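Local coordinates for protein interferon gamma receptor 1 (Gallus gallus, PDB 4EQ3) that probably binds the cytokine interferon gamma through its extracellular part, made of two fibronectin type III-like domains, as the ligand-binding chain of a cell-surface receptor, at residues V127-P130 with E131-S134. Numbering follows the deposited sequence.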
loop_
_atom_site.group_PDB
_atom_site.type_symbol
_atom_site.label_atom_id
_atom_site.label_comp_id
_atom_site.label_asym_id
_atom_site.label_seq_id
_atom_site.Cartn_x
_atom_site.Cartn_y
_atom_site.Cartn_z
ATOM N N VAL A 127 -14.645 6.303 6.055
ATOM C CA VAL A 127 -13.588 5.914 5.143
ATOM C C VAL A 127 -12.407 5.348 5.917
ATOM O O VAL A 127 -12.044 5.872 6.968
ATOM C CB VAL A 127 -13.160 7.106 4.281
ATOM C CG1 VAL A 127 -12.688 8.255 5.175
ATOM C CG2 VAL A 127 -12.081 6.696 3.276
ATOM N N TYR A 128 -11.833 4.260 5.407
ATOM C CA TYR A 128 -10.626 3.673 5.984
ATOM C C TYR A 128 -10.029 2.616 5.049
ATOM O O TYR A 128 -10.612 2.290 4.012
ATOM C CB TYR A 128 -10.927 3.069 7.356
ATOM C CG TYR A 128 -11.545 1.688 7.314
ATOM C CD1 TYR A 128 -12.731 1.455 6.631
ATOM C CD2 TYR A 128 -10.949 0.622 7.981
ATOM C CE1 TYR A 128 -13.308 0.192 6.603
ATOM C CE2 TYR A 128 -11.513 -0.643 7.960
ATOM C CZ TYR A 128 -12.693 -0.852 7.268
ATOM O OH TYR A 128 -13.251 -2.108 7.242
ATOM N N HIS A 129 -8.856 2.102 5.421
ATOM C CA HIS A 129 -8.166 1.058 4.668
ATOM C C HIS A 129 -8.010 -0.188 5.521
ATOM O O HIS A 129 -7.060 -0.271 6.310
ATOM C CB HIS A 129 -6.757 1.527 4.315
ATOM C CG HIS A 129 -6.661 2.242 3.007
ATOM N ND1 HIS A 129 -6.840 3.601 2.887
ATOM C CD2 HIS A 129 -6.393 1.785 1.760
ATOM C CE1 HIS A 129 -6.690 3.952 1.623
ATOM N NE2 HIS A 129 -6.414 2.869 0.919
ATOM N N PRO A 130 -8.911 -1.178 5.359
ATOM C CA PRO A 130 -8.829 -2.393 6.184
ATOM C C PRO A 130 -7.484 -3.105 6.030
ATOM O O PRO A 130 -7.038 -3.807 6.939
ATOM C CB PRO A 130 -9.965 -3.274 5.635
ATOM C CG PRO A 130 -10.244 -2.740 4.277
ATOM C CD PRO A 130 -9.994 -1.260 4.367
ATOM N N GLU A 131 -6.819 -2.947 4.903
ATOM C CA GLU A 131 -5.541 -3.575 4.648
ATOM C C GLU A 131 -4.378 -3.033 5.445
ATOM O O GLU A 131 -3.419 -3.674 5.611
ATOM C CB GLU A 131 -5.184 -3.464 3.203
ATOM C CG GLU A 131 -6.280 -3.804 2.312
ATOM C CD GLU A 131 -6.988 -2.586 1.720
ATOM O OE1 GLU A 131 -7.353 -2.740 0.556
ATOM O OE2 GLU A 131 -7.192 -1.532 2.386
ATOM N N PHE A 132 -4.488 -1.829 5.929
ATOM C CA PHE A 132 -3.350 -1.250 6.645
ATOM C C PHE A 132 -3.022 -2.092 7.871
ATOM O O PHE A 132 -3.917 -2.526 8.594
ATOM C CB PHE A 132 -3.599 0.208 7.044
ATOM C CG PHE A 132 -3.576 1.174 5.888
ATOM C CD1 PHE A 132 -3.222 0.752 4.620
ATOM C CD2 PHE A 132 -3.916 2.503 6.077
ATOM C CE1 PHE A 132 -3.208 1.633 3.557
ATOM C CE2 PHE A 132 -3.911 3.393 5.026
ATOM C CZ PHE A 132 -3.555 2.964 3.761
ATOM N N PRO A 133 -1.734 -2.332 8.109
ATOM C CA PRO A 133 -1.375 -3.185 9.247
ATOM C C PRO A 133 -1.625 -2.494 10.590
ATOM O O PRO A 133 -1.562 -1.266 10.684
ATOM C CB PRO A 133 0.116 -3.457 9.027
ATOM C CG PRO A 133 0.598 -2.286 8.196
ATOM C CD PRO A 133 -0.565 -1.913 7.317
ATOM N N SER A 134 -1.936 -3.290 11.606
ATOM C CA SER A 134 -2.178 -2.793 12.950
ATOM C C SER A 134 -0.921 -2.140 13.512
ATOM O O SER A 134 0.170 -2.676 13.383
ATOM C CB SER A 134 -2.616 -3.950 13.859
ATOM O OG SER A 134 -2.487 -3.614 15.237
HETATM O O HOH W 1 -6.521 -2.519 9.504
#
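His129 and Phe132 are the ends of a type I beta turn that follows directly on strand 122-128: Phe132 N donates to His129 O at 3.0 Å, approaching from above the carbonyl plane. Pro130 suits the second position, since its ring fixes phi near -60° and its nitrogen has no hydrogen to place. One water donates to Pro130 O and Phe132 O across one face of the turn. Beyond its open end the two aromatic rings form an offset stack, almost parallel (5°) with centroids 4.2 Å apart. The displacement sets His129 CB over the middle of the Phe132 ring, a CH-pi contact, while Phe132 CZ reaches 3.3 Å from His129 CG. In both, CG stands anti to the carbonyl carbon, sending the rings off the same side; the second torsions turn their planes parallel. Glu131 bends back at chi2, bringing OE2 to the imidazole edge, 3.5 Å from His129 CD2. The turn stands at the joint between the two domains: Phe132 meets Phe24 of the N-terminal domain edge-to-face, and Glu131 touches Asn23. Hydrogen-bonded at ND1 to Tyr150 OH and at NE2 to Gly110 O, the buried imidazole is held in rotation as a flat platform for Phe132, and the nearby carboxylate may modestly favour its protonation.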